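Local coordinates for protein nucleoporin NUP170 (Chaetomium thermophilum, PDB 5HAX) that serves as a structural nucleoporin of the nuclear pore complex, probably helping to build the scaffold of its inner ring, at residues 78-83 / 131-136; 84-89 / 93-98; 186-191 / 197-202; 242-245 / 251-254. All blocks are in the same frame, centred on the assembly; numbering follows the deposited sequence. Where two conformers were deposited one is given.

Contact 1: residues 78-83 / 131-136; sequences FAEIGY and ITHVLV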
loop_
_atom_site.group_PDB
_atom_site.type_symbol
_atom_site.label_atom_id
_atom_site.label_comp_id
_atom_site.label_asym_id
_atom_site.label_seq_id
_atom_site.Cartn_x
_atom_site.Cartn_y
_atom_site.Cartn_z
ATOM N N PHE A 78 14.847 5.798 4.515
ATOM C CA PHE A 78 14.785 4.510 3.821
ATOM C C PHE A 78 13.673 3.685 4.469
ATOM O O PHE A 78 13.933 2.674 5.127
ATOM C CB PHE A 78 16.139 3.769 3.882
ATOM C CG PHE A 78 17.250 4.444 3.119
ATOM C CD1 PHE A 78 16.983 5.294 2.059
ATOM C CD2 PHE A 78 18.572 4.213 3.465
ATOM C CE1 PHE A 78 18.012 5.903 1.362
ATOM C CE2 PHE A 78 19.603 4.820 2.774
ATOM C CZ PHE A 78 19.322 5.666 1.721
ATOM N N ALA A 79 12.427 4.124 4.276
ATOM C CA ALA A 79 11.297 3.527 4.980
ATOM C C ALA A 79 11.090 2.059 4.629
ATOM O O ALA A 79 10.490 1.326 5.424
ATOM C CB ALA A 79 10.020 4.313 4.673
ATOM N N GLU A 80 11.567 1.613 3.464
ATOM C CA GLU A 80 11.353 0.228 3.052
ATOM C C GLU A 80 12.045 -0.756 3.988
ATOM O O GLU A 80 11.600 -1.902 4.122
ATOM C CB GLU A 80 11.856 0.029 1.621
ATOM C CG GLU A 80 11.538 -1.336 1.023
ATOM C CD GLU A 80 12.350 -1.629 -0.224
ATOM O OE1 GLU A 80 12.632 -0.682 -0.989
ATOM O OE2 GLU A 80 12.714 -2.806 -0.433
ATOM N N ILE A 81 13.125 -0.329 4.643
ATOM C CA ILE A 81 13.932 -1.185 5.502
ATOM C C ILE A 81 14.046 -0.629 6.916
ATOM O O ILE A 81 14.823 -1.144 7.719
ATOM C CB ILE A 81 15.332 -1.413 4.896
ATOM C CG1 ILE A 81 16.030 -0.069 4.660
ATOM C CG2 ILE A 81 15.218 -2.191 3.594
ATOM C CD1 ILE A 81 17.495 -0.190 4.306
ATOM N N GLY A 82 13.290 0.419 7.233
ATOM C CA GLY A 82 13.293 0.958 8.579
ATOM C C GLY A 82 14.548 1.715 8.952
ATOM O O GLY A 82 14.906 1.758 10.133
ATOM N N TYR A 83 15.218 2.330 7.979
ATOM C CA TYR A 83 16.437 3.089 8.217
ATOM C C TYR A 83 16.237 4.549 7.833
ATOM O O TYR A 83 15.455 4.874 6.935
ATOM C CB TYR A 83 17.617 2.515 7.424
ATOM C CG TYR A 83 18.330 1.381 8.119
ATOM C CD1 TYR A 83 17.810 0.095 8.102
ATOM C CD2 TYR A 83 19.527 1.595 8.786
ATOM C CE1 TYR A 83 18.458 -0.945 8.735
ATOM C CE2 TYR A 83 20.185 0.559 9.424
ATOM C CZ TYR A 83 19.645 -0.709 9.394
ATOM O OH TYR A 83 20.294 -1.745 10.025
ATOM N N ILE A 131 22.984 -9.481 -1.925
ATOM C CA ILE A 131 22.913 -8.028 -2.041
ATOM C C ILE A 131 21.475 -7.666 -2.399
ATOM O O ILE A 131 20.988 -8.003 -3.481
ATOM C CB ILE A 131 23.911 -7.498 -3.079
ATOM C CG1 ILE A 131 25.293 -7.385 -2.426
ATOM C CG2 ILE A 131 23.479 -6.134 -3.624
ATOM C CD1 ILE A 131 26.425 -7.100 -3.383
ATOM N N THR A 132 20.795 -6.983 -1.480
ATOM C CA THR A 132 19.378 -6.680 -1.623
ATOM C C THR A 132 19.117 -5.312 -2.239
ATOM O O THR A 132 18.059 -5.107 -2.845
ATOM C CB THR A 132 18.693 -6.754 -0.255
ATOM O OG1 THR A 132 19.348 -5.865 0.657
ATOM C CG2 THR A 132 18.760 -8.169 0.302
ATOM N N HIS A 133 20.051 -4.371 -2.098
ATOM C CA HIS A 133 19.853 -3.012 -2.579
ATOM C C HIS A 133 21.181 -2.445 -3.063
ATOM O O HIS A 133 22.247 -3.029 -2.854
ATOM C CB HIS A 133 19.279 -2.101 -1.487
ATOM C CG HIS A 133 17.938 -2.526 -0.976
ATOM N ND1 HIS A 133 17.787 -3.391 0.086
ATOM C CD2 HIS A 133 16.687 -2.191 -1.369
ATOM C CE1 HIS A 133 16.500 -3.577 0.319
ATOM N NE2 HIS A 133 15.810 -2.860 -0.550
ATOM N N VAL A 134 21.097 -1.290 -3.717
ATOM C CA VAL A 134 22.259 -0.483 -4.070
ATOM C C VAL A 134 22.078 0.887 -3.434
ATOM O O VAL A 134 21.000 1.486 -3.531
ATOM C CB VAL A 134 22.433 -0.357 -5.595
ATOM C CG1 VAL A 134 23.539 0.649 -5.933
ATOM C CG2 VAL A 134 22.744 -1.711 -6.205
ATOM N N LEU A 135 23.130 1.373 -2.784
ATOM C CA LEU A 135 23.143 2.695 -2.176
ATOM C C LEU A 135 23.835 3.658 -3.134
ATOM O O LEU A 135 25.017 3.480 -3.448
ATOM C CB LEU A 135 23.857 2.659 -0.827
ATOM C CG LEU A 135 23.934 3.967 -0.037
ATOM C CD1 LEU A 135 22.559 4.400 0.439
ATOM C CD2 LEU A 135 24.880 3.807 1.138
ATOM N N VAL A 136 23.099 4.663 -3.602
ATOM C CA VAL A 136 23.628 5.677 -4.510
ATOM C C VAL A 136 23.929 6.925 -3.691
ATOM O O VAL A 136 23.040 7.464 -3.023
ATOM C CB VAL A 136 22.639 5.993 -5.643
ATOM C CG1 VAL A 136 23.289 6.917 -6.666
ATOM C CG2 VAL A 136 22.150 4.716 -6.308
#

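Contact 2: residues 84-89 / 93-98; sequences AWASID and FLWDYT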
loop_
_atom_site.group_PDB
_atom_site.type_symbol
_atom_site.label_atom_id
_atom_site.label_comp_id
_atom_site.label_asym_id
_atom_site.label_seq_id
_atom_site.Cartn_x
_atom_site.Cartn_y
_atom_site.Cartn_z
ATOM N N ALA A 84 16.952 5.420 8.536
ATOM C CA ALA A 84 17.079 6.830 8.200
ATOM C C ALA A 84 18.551 7.143 7.971
ATOM O O ALA A 84 19.435 6.349 8.305
ATOM C CB ALA A 84 16.500 7.719 9.307
ATOM N N TRP A 85 18.819 8.307 7.383
ATOM C CA TRP A 85 20.197 8.706 7.134
ATOM C C TRP A 85 20.338 10.210 7.291
ATOM O O TRP A 85 19.373 10.969 7.168
ATOM C CB TRP A 85 20.683 8.272 5.745
ATOM C CG TRP A 85 19.876 8.798 4.592
ATOM C CD1 TRP A 85 18.842 8.170 3.967
ATOM C CD2 TRP A 85 20.053 10.050 3.915
ATOM N NE1 TRP A 85 18.357 8.953 2.948
ATOM C CE2 TRP A 85 19.085 10.112 2.894
ATOM C CE3 TRP A 85 20.933 11.124 4.075
ATOM C CZ2 TRP A 85 18.969 11.205 2.039
ATOM C CZ3 TRP A 85 20.817 12.209 3.223
ATOM C CH2 TRP A 85 19.842 12.240 2.218
ATOM N N ALA A 86 21.571 10.623 7.575
ATOM C CA ALA A 86 21.929 12.026 7.707
ATOM C C ALA A 86 23.282 12.229 7.048
ATOM O O ALA A 86 24.217 11.464 7.305
ATOM C CB ALA A 86 21.984 12.454 9.177
ATOM N N SER A 87 23.380 13.242 6.192
ATOM C CA SER A 87 24.639 13.621 5.568
ATOM C C SER A 87 25.122 14.932 6.172
ATOM O O SER A 87 24.333 15.861 6.367
ATOM C CB SER A 87 24.493 13.759 4.050
ATOM O OG SER A 87 23.677 14.865 3.703
ATOM N N ILE A 88 26.415 14.991 6.485
ATOM C CA ILE A 88 27.057 16.197 7.004
ATOM C C ILE A 88 28.277 16.451 6.133
ATOM O O ILE A 88 29.269 15.716 6.217
ATOM C CB ILE A 88 27.457 16.062 8.481
ATOM C CG1 ILE A 88 26.230 15.758 9.343
ATOM C CG2 ILE A 88 28.126 17.339 8.971
ATOM C CD1 ILE A 88 26.027 14.291 9.618
ATOM N N ASP A 89 28.208 17.492 5.302
ATOM C CA ASP A 89 29.268 17.805 4.351
ATOM C C ASP A 89 29.592 16.580 3.501
ATOM O O ASP A 89 28.756 16.142 2.706
ATOM C CB ASP A 89 30.507 18.323 5.086
ATOM C CG ASP A 89 30.244 19.626 5.820
ATOM O OD1 ASP A 89 29.521 20.487 5.272
ATOM O OD2 ASP A 89 30.755 19.789 6.947
ATOM N N PHE A 93 25.775 9.077 7.466
ATOM C CA PHE A 93 25.497 8.235 8.627
ATOM C C PHE A 93 24.102 7.636 8.502
ATOM O O PHE A 93 23.120 8.373 8.374
ATOM C CB PHE A 93 25.620 9.038 9.925
ATOM C CG PHE A 93 26.992 9.596 10.156
ATOM C CD1 PHE A 93 27.982 8.815 10.726
ATOM C CD2 PHE A 93 27.294 10.899 9.797
ATOM C CE1 PHE A 93 29.250 9.324 10.937
ATOM C CE2 PHE A 93 28.560 11.415 10.005
ATOM C CZ PHE A 93 29.539 10.625 10.576
ATOM N N LEU A 94 24.024 6.307 8.552
ATOM C CA LEU A 94 22.773 5.563 8.513
ATOM C C LEU A 94 22.494 4.951 9.879
ATOM O O LEU A 94 23.418 4.680 10.652
ATOM C CB LEU A 94 22.820 4.448 7.462
ATOM C CG LEU A 94 22.946 4.806 5.979
ATOM C CD1 LEU A 94 24.291 5.442 5.654
ATOM C CD2 LEU A 94 22.744 3.555 5.137
ATOM N N TRP A 95 21.215 4.723 10.176
ATOM C CA TRP A 95 20.859 4.076 11.432
ATOM C C TRP A 95 19.441 3.527 11.355
ATOM O O TRP A 95 18.585 4.068 10.652
ATOM C CB TRP A 95 20.993 5.040 12.618
ATOM C CG TRP A 95 19.894 6.058 12.734
ATOM C CD1 TRP A 95 18.741 5.942 13.457
ATOM C CD2 TRP A 95 19.855 7.354 12.125
ATOM N NE1 TRP A 95 17.985 7.083 13.331
ATOM C CE2 TRP A 95 18.647 7.965 12.518
ATOM C CE3 TRP A 95 20.723 8.057 11.282
ATOM C CZ2 TRP A 95 18.286 9.241 12.097
ATOM C CZ3 TRP A 95 20.361 9.324 10.867
ATOM C CH2 TRP A 95 19.154 9.903 11.274
ATOM N N ASP A 96 19.217 2.440 12.090
ATOM C CA ASP A 96 17.907 1.803 12.193
ATOM C C ASP A 96 17.074 2.556 13.224
ATOM O O ASP A 96 17.357 2.496 14.426
ATOM C CB ASP A 96 18.080 0.335 12.577
ATOM C CG ASP A 96 16.775 -0.336 12.957
ATOM O OD1 ASP A 96 15.709 0.073 12.452
ATOM O OD2 ASP A 96 16.820 -1.286 13.765
ATOM N N TYR A 97 16.042 3.269 12.765
ATOM C CA TYR A 97 15.258 4.106 13.665
ATOM C C TYR A 97 14.267 3.314 14.508
ATOM O O TYR A 97 13.728 3.867 15.471
ATOM C CB TYR A 97 14.514 5.193 12.879
ATOM C CG TYR A 97 13.495 4.693 11.872
ATOM C CD1 TYR A 97 12.252 4.228 12.281
ATOM C CD2 TYR A 97 13.771 4.715 10.512
ATOM C CE1 TYR A 97 11.321 3.781 11.363
ATOM C CE2 TYR A 97 12.843 4.274 9.587
ATOM C CZ TYR A 97 11.622 3.806 10.019
ATOM O OH TYR A 97 10.700 3.365 9.099
ATOM N N THR A 98 14.015 2.044 14.183
ATOM C CA THR A 98 13.171 1.212 15.031
ATOM C C THR A 98 13.908 0.734 16.275
ATOM O O THR A 98 13.262 0.383 17.268
ATOM C CB THR A 98 12.656 -0.004 14.254
ATOM O OG1 THR A 98 13.718 -0.946 14.066
ATOM C CG2 THR A 98 12.091 0.412 12.898
#

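Contact 3: residues 186-191 / 197-202; sequences RIFLGG and IHEIFY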
loop_
_atom_site.group_PDB
_atom_site.type_symbol
_atom_site.label_atom_id
_atom_site.label_comp_id
_atom_site.label_asym_id
_atom_site.label_seq_id
_atom_site.Cartn_x
_atom_site.Cartn_y
_atom_site.Cartn_z
ATOM N N ARG A 186 17.483 0.230 -12.771
ATOM C CA ARG A 186 17.908 1.417 -13.501
ATOM C C ARG A 186 17.928 2.622 -12.568
ATOM O O ARG A 186 17.026 2.798 -11.746
ATOM C CB ARG A 186 16.978 1.679 -14.686
ATOM C CG ARG A 186 16.929 0.548 -15.700
ATOM C CD ARG A 186 16.061 0.903 -16.897
ATOM N NE ARG A 186 16.687 1.907 -17.753
ATOM C CZ ARG A 186 16.183 2.331 -18.909
ATOM N NH1 ARG A 186 15.036 1.841 -19.359
ATOM N NH2 ARG A 186 16.827 3.246 -19.619
ATOM N N ILE A 187 18.959 3.456 -12.703
ATOM C CA ILE A 187 19.200 4.590 -11.810
ATOM C C ILE A 187 19.131 5.873 -12.630
ATOM O O ILE A 187 19.930 6.067 -13.554
ATOM C CB ILE A 187 20.563 4.471 -11.105
ATOM C CG1 ILE A 187 20.619 3.190 -10.262
ATOM C CG2 ILE A 187 20.825 5.694 -10.235
ATOM C CD1 ILE A 187 21.998 2.878 -9.715
ATOM N N PHE A 188 18.196 6.757 -12.276
ATOM C CA PHE A 188 18.007 8.035 -12.951
ATOM C C PHE A 188 18.323 9.193 -12.007
ATOM O O PHE A 188 18.057 9.121 -10.803
ATOM C CB PHE A 188 16.573 8.174 -13.475
ATOM C CG PHE A 188 16.223 7.195 -14.563
ATOM C CD1 PHE A 188 16.701 7.369 -15.850
ATOM C CD2 PHE A 188 15.407 6.107 -14.299
ATOM C CE1 PHE A 188 16.377 6.473 -16.854
ATOM C CE2 PHE A 188 15.078 5.207 -15.300
ATOM C CZ PHE A 188 15.564 5.392 -16.579
ATOM N N LEU A 189 18.878 10.273 -12.570
ATOM C CA LEU A 189 19.367 11.411 -11.797
ATOM C C LEU A 189 18.840 12.725 -12.361
ATOM O O LEU A 189 18.656 12.873 -13.573
ATOM C CB LEU A 189 20.900 11.475 -11.793
ATOM C CG LEU A 189 21.687 10.201 -11.492
ATOM C CD1 LEU A 189 23.163 10.465 -11.737
ATOM C CD2 LEU A 189 21.454 9.728 -10.068
ATOM N N GLY A 190 18.635 13.689 -11.463
ATOM C CA GLY A 190 18.233 15.042 -11.812
ATOM C C GLY A 190 18.583 15.972 -10.671
ATOM O O GLY A 190 18.936 15.532 -9.575
ATOM N N GLY A 191 18.482 17.270 -10.930
ATOM C CA GLY A 191 18.868 18.231 -9.915
ATOM C C GLY A 191 18.407 19.644 -10.192
ATOM O O GLY A 191 17.476 19.880 -10.964
ATOM N N ILE A 197 17.819 14.845 -17.520
ATOM C CA ILE A 197 17.757 13.583 -16.793
ATOM C C ILE A 197 18.908 12.709 -17.264
ATOM O O ILE A 197 19.064 12.473 -18.468
ATOM C CB ILE A 197 16.404 12.879 -16.997
ATOM C CG1 ILE A 197 15.314 13.672 -16.269
ATOM C CG2 ILE A 197 16.453 11.440 -16.473
ATOM C CD1 ILE A 197 13.922 13.192 -16.538
ATOM N N HIS A 198 19.708 12.237 -16.315
ATOM C CA HIS A 198 20.820 11.342 -16.583
ATOM C C HIS A 198 20.487 9.947 -16.076
ATOM O O HIS A 198 19.605 9.761 -15.234
ATOM C CB HIS A 198 22.108 11.839 -15.913
ATOM C CG HIS A 198 22.541 13.200 -16.360
ATOM N ND1 HIS A 198 22.008 14.360 -15.839
ATOM C CD2 HIS A 198 23.463 13.586 -17.273
ATOM C CE1 HIS A 198 22.583 15.401 -16.413
ATOM N NE2 HIS A 198 23.469 14.959 -17.289
ATOM N N GLU A 199 21.210 8.963 -16.607
ATOM C CA GLU A 199 21.095 7.580 -16.169
ATOM C C GLU A 199 22.489 7.028 -15.926
ATOM O O GLU A 199 23.419 7.316 -16.685
ATOM C CB GLU A 199 20.358 6.711 -17.202
ATOM C CG GLU A 199 20.252 5.238 -16.800
ATOM C CD GLU A 199 19.322 4.440 -17.693
ATOM O OE1 GLU A 199 18.865 4.981 -18.720
ATOM O OE2 GLU A 199 19.044 3.267 -17.362
ATOM N N ILE A 200 22.631 6.247 -14.859
ATOM C CA ILE A 200 23.883 5.572 -14.537
ATOM C C ILE A 200 23.755 4.116 -14.961
ATOM O O ILE A 200 22.819 3.418 -14.550
ATOM C CB ILE A 200 24.220 5.684 -13.040
ATOM C CG1 ILE A 200 24.527 7.144 -12.689
ATOM C CG2 ILE A 200 25.409 4.774 -12.692
ATOM C CD1 ILE A 200 25.056 7.354 -11.289
ATOM N N PHE A 201 24.691 3.665 -15.789
ATOM C CA PHE A 201 24.813 2.267 -16.172
ATOM C C PHE A 201 25.952 1.627 -15.392
ATOM O O PHE A 201 26.940 2.283 -15.056
ATOM C CB PHE A 201 25.082 2.127 -17.672
ATOM C CG PHE A 201 24.050 2.779 -18.541
ATOM C CD1 PHE A 201 22.887 2.110 -18.880
ATOM C CD2 PHE A 201 24.246 4.059 -19.027
ATOM C CE1 PHE A 201 21.936 2.707 -19.684
ATOM C CE2 PHE A 201 23.302 4.660 -19.830
ATOM C CZ PHE A 201 22.144 3.986 -20.161
ATOM N N TYR A 202 25.810 0.337 -15.103
ATOM C CA TYR A 202 26.915 -0.401 -14.514
ATOM C C TYR A 202 26.777 -1.879 -14.848
ATOM O O TYR A 202 25.670 -2.390 -15.044
ATOM C CB TYR A 202 27.005 -0.187 -12.995
ATOM C CG TYR A 202 25.831 -0.698 -12.187
ATOM C CD1 TYR A 202 25.820 -1.993 -11.686
ATOM C CD2 TYR A 202 24.750 0.125 -11.899
ATOM C CE1 TYR A 202 24.756 -2.461 -10.937
ATOM C CE2 TYR A 202 23.682 -0.334 -11.150
ATOM C CZ TYR A 202 23.691 -1.627 -10.671
ATOM O OH TYR A 202 22.630 -2.087 -9.927
HETATM O O HOH W 1 20.525 2.362 -15.166
#

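Contact 4: residues 242-245 / 251-254; sequences LYSL and IRTY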
loop_
_atom_site.group_PDB
_atom_site.type_symbol
_atom_site.label_atom_id
_atom_site.label_comp_id
_atom_site.label_asym_id
_atom_site.label_seq_id
_atom_site.Cartn_x
_atom_site.Cartn_y
_atom_site.Cartn_z
ATOM N N LEU A 242 8.634 7.567 -16.466
ATOM C CA LEU A 242 9.377 8.410 -15.541
ATOM C C LEU A 242 8.841 9.826 -15.683
ATOM O O LEU A 242 8.693 10.319 -16.805
ATOM C CB LEU A 242 10.880 8.360 -15.847
ATOM C CG LEU A 242 11.824 9.206 -14.992
ATOM C CD1 LEU A 242 11.897 8.677 -13.571
ATOM C CD2 LEU A 242 13.206 9.234 -15.622
ATOM N N TYR A 243 8.535 10.469 -14.555
ATOM C CA TYR A 243 8.006 11.827 -14.534
ATOM C C TYR A 243 8.990 12.763 -13.845
ATOM O O TYR A 243 9.630 12.382 -12.860
ATOM C CB TYR A 243 6.667 11.906 -13.793
ATOM C CG TYR A 243 5.575 10.995 -14.305
ATOM C CD1 TYR A 243 4.777 11.368 -15.375
ATOM C CD2 TYR A 243 5.325 9.772 -13.695
ATOM C CE1 TYR A 243 3.768 10.542 -15.838
ATOM C CE2 TYR A 243 4.319 8.938 -14.148
ATOM C CZ TYR A 243 3.541 9.330 -15.219
ATOM O OH TYR A 243 2.536 8.508 -15.676
ATOM N N SER A 244 9.096 13.989 -14.356
ATOM C CA SER A 244 9.826 15.056 -13.683
ATOM C C SER A 244 8.904 16.248 -13.461
ATOM O O SER A 244 8.032 16.537 -14.290
ATOM C CB SER A 244 11.060 15.500 -14.481
ATOM O OG SER A 244 10.711 16.373 -15.542
ATOM N N LEU A 245 9.104 16.929 -12.336
ATOM C CA LEU A 245 8.428 18.178 -12.016
ATOM C C LEU A 245 9.470 19.284 -11.948
ATOM O O LEU A 245 10.507 19.119 -11.299
ATOM C CB LEU A 245 7.680 18.068 -10.686
ATOM C CG LEU A 245 6.924 19.314 -10.216
ATOM C CD1 LEU A 245 5.789 19.644 -11.171
ATOM C CD2 LEU A 245 6.393 19.117 -8.801
ATOM N N ILE A 251 5.325 19.563 -16.133
ATOM C CA ILE A 251 5.329 18.114 -15.956
ATOM C C ILE A 251 5.821 17.487 -17.253
ATOM O O ILE A 251 5.209 17.674 -18.312
ATOM C CB ILE A 251 3.933 17.580 -15.597
ATOM C CG1 ILE A 251 3.418 18.233 -14.311
ATOM C CG2 ILE A 251 3.966 16.061 -15.456
ATOM C CD1 ILE A 251 1.974 17.891 -13.992
ATOM N N ARG A 252 6.915 16.736 -17.168
ATOM C CA ARG A 252 7.472 16.021 -18.307
ATOM C C ARG A 252 7.340 14.521 -18.080
ATOM O O ARG A 252 7.597 14.029 -16.977
ATOM C CB ARG A 252 8.940 16.397 -18.523
ATOM C CG ARG A 252 9.144 17.842 -18.963
ATOM C CD ARG A 252 10.621 18.202 -19.042
ATOM N NE ARG A 252 10.843 19.498 -19.681
ATOM C CZ ARG A 252 10.796 20.671 -19.052
ATOM N NH1 ARG A 252 10.524 20.731 -17.755
ATOM N NH2 ARG A 252 11.018 21.791 -19.726
ATOM N N THR A 253 6.922 13.804 -19.121
ATOM C CA THR A 253 6.751 12.356 -19.080
ATOM C C THR A 253 7.757 11.712 -20.023
ATOM O O THR A 253 7.872 12.119 -21.184
ATOM C CB THR A 253 5.329 11.949 -19.477
ATOM O OG1 THR A 253 4.383 12.610 -18.627
ATOM C CG2 THR A 253 5.138 10.432 -19.366
ATOM N N TYR A 254 8.477 10.713 -19.520
ATOM C CA TYR A 254 9.460 9.962 -20.289
ATOM C C TYR A 254 9.067 8.491 -20.292
ATOM O O TYR A 254 8.566 7.975 -19.288
ATOM C CB TYR A 254 10.868 10.121 -19.703
ATOM C CG TYR A 254 11.362 11.547 -19.632
ATOM C CD1 TYR A 254 10.931 12.403 -18.630
ATOM C CD2 TYR A 254 12.272 12.033 -20.560
ATOM C CE1 TYR A 254 11.383 13.707 -18.558
ATOM C CE2 TYR A 254 12.733 13.336 -20.497
ATOM C CZ TYR A 254 12.286 14.169 -19.493
ATOM O OH TYR A 254 12.739 15.465 -19.424
HETATM O O HOH W 2 9.614 18.878 -15.671
HETATM O O HOH W 3 13.104 16.842 -16.898
#

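Contact 1: residues 78-83 / 131-136
H133 reaches across from the start of strand 133-139 to E80 and I81, in the loop 78-83. Its CB points at that loop, and with CG beside the backbone N (chi1 -61°) the imidazole extends toward it. H133 CE1 then lies against the I81 branch methyl, CG2 at 3.8 Å, the isoleucine and the imidazole running alongside in opposite senses. H133 ND1 shares a hydrogen bond with the hydroxyl of the preceding residue, T132 OG1, at 3.0 Å; that hydroxyl is also bonded to the backbone N of A150. At the tip, H133 NE2 gives its hydrogen to E80 OE2 over 3.1 Å in a nearly straight bond (172° at the hydrogen). The oxygen sits in the ring plane, but it is approached from above the carboxylate plane, 55° out of it. Further along the strand, F78 CZ touches L135 CD1 at 3.7 Å, the two side chains crossing at about a right angle. An alanine in place of H133 would probably leave the E80 carboxylate without this donor and open a gap beside the I81 methyl. The loop joins strands 73-78 and 83-88, whereas H133 belongs to the next sheet, so the contact bridges two successive sheets of the propeller-like domain. Bonds at both ring nitrogens would hold the imidazole against flipping, and the exposed carboxylate would probably favour some positive charge on it.

Contact 2: residues 84-89 / 93-98
F93 O receives the shortest bond between these strands, from A86 N at 2.8 Å, with the donor in the carbonyl plane and 158° at the hydrogen. The same F93 O has a CA-H...O contact from W85 CA at 3.2 Å. F93 N returns a bond to A86 O, and a second reciprocal pair joins A84 with W95, leaving W85 opposite L94 as the non-hydrogen-bonded pair. This ladder is that of a beta hairpin, strands 83-88 and 91-96, the two inner strands of a four-stranded antiparallel sheet consistent with a beta-propeller blade. On the face carrying A84, A86, F93 and W95, the W95 indole folds back over the neighbouring strand. W95 CG sits between the backbone N and the carbonyl carbon (chi1 76°), which brings the ring beneath A84 CB. A84 CB lies 4.0 Å from the centroid of the W95 six-membered ring in a CH-pi contact, displaced toward the rim, with W95 CZ2 3.6 Å away. A86 CB instead meets the indole edge at W95 CZ3, 3.9 Å away. Toward the turn, I88 CD1 abuts the edge of the F93 ring at CD2, 3.6 Å; helix 60-67 covers this face through V62 and H65, which stacks on F93.

Contact 3: residues 186-191 / 197-202
R186 and E199 make the tightest junction here. The guanidinium approaches the carboxylate side-on, R186 NE to E199 OE2 at 2.7 Å and R186 NH2 to E199 OE1 at 2.8 Å, as a two-pronged salt bridge whose planes lie only 28° apart. The bend of the arginine at its third torsion (72°) turns NE and NH2 toward an extended glutamate. F188 packs alongside: its CZ lies over one guanidinium face, and F188 CE1 comes 3.4 Å from E199 OE1. H218 NE2 adds another bond to OE1, while K261 O takes a second from R186 NH2, so this buried ion pair is satisfied on several sides. Apolar packing follows on the I187, L189 and I200 face, where L189 CD1 meets I200 CD1 at 3.7 Å.

Only one direct bond, I200 N to I187 O, is made at the I187 end; I187 N and I200 O stand 4.3 Å apart, and a water links them, accepting from I187 N and donating to I200 O (2.6 Å) and to E199 OE2. At the other end both backbone bonds hold, L189 N to H198 O at 2.8 Å among them, but the H198 imidazole leads away, partly exposed and about 4 Å from a glycerol that probably comes from the crystallisation liquor.

This hairpin forms the central strands of a four-stranded sheet, between strands 178-181 and 213-217, consistent with a blade of the beta-propeller. I187, L189 and I200 rest against L145 and I143 of strand 142-151, in the preceding sheet, and Y202, whose hydroxyl bonds K123 N, touches L145 as well.

Contact 4: residues 242-245 / 251-254
Residues 242-245 and 251-254 pair within the antiparallel hairpin of strands 241-246 and 251-255, the central two strands of a four-stranded sheet, consistent with another propeller blade. Four backbone bonds define the register: L242 exchanges two with Y254, the shorter being Y254 N to L242 O at 2.8 Å, and S244 exchanges two with R252. On the Y243 face, the phenol lies alongside T253, both pointing the same way. T253 OG1 sits at the ring edge, 3.5 Å from Y243 CD1, and T253 CG2 is 3.8 Å from Y243 CE1; M342 and P298 pack on Y243 from strands of the next sheet. An alanine at Y243 would probably open a gap beside T253 and leave M342 and P298 without their aromatic neighbour. On the other face, S244 OG, set between its backbone N and carbonyl carbon (chi1 80°), lies 3.5 Å from R252 CB and binds two waters. One, 2.7 Å from S244 OG, accepts from R252 NH1; the other, 2.8 Å from OG, reaches Y254 OH. R252 forms salt bridges with E228 and E267, which probably balance its buried charge. The chemistry thus divides by face: close packing of Y243 on T253 against water bridges from the serine hydroxyl to arginine and tyrosine.

Contacts 2, 3 and 4 each pair the inner strands of one four-stranded sheet, whereas contact 1 crosses between two sheets through side chains, with no backbone bond across it. All are largely buried; the surface side appears at E80 in contact 1 and H198 in contact 3. Contacts 1 and 2 share a sheet and meet where F78 CZ lies 3.4 Å from W85 CD1. V136 touches I187 between contacts 1 and 3, and I197 packs on Y254 and L242 between contacts 3 and 4, so apolar side chains connect these sheets, with the E80-H133 bond added in contact 1. Side-chain chemistry varies: an ion pair in contact 3, water bridges in contact 4, aromatic packing beside the backbone ladder in contact 2.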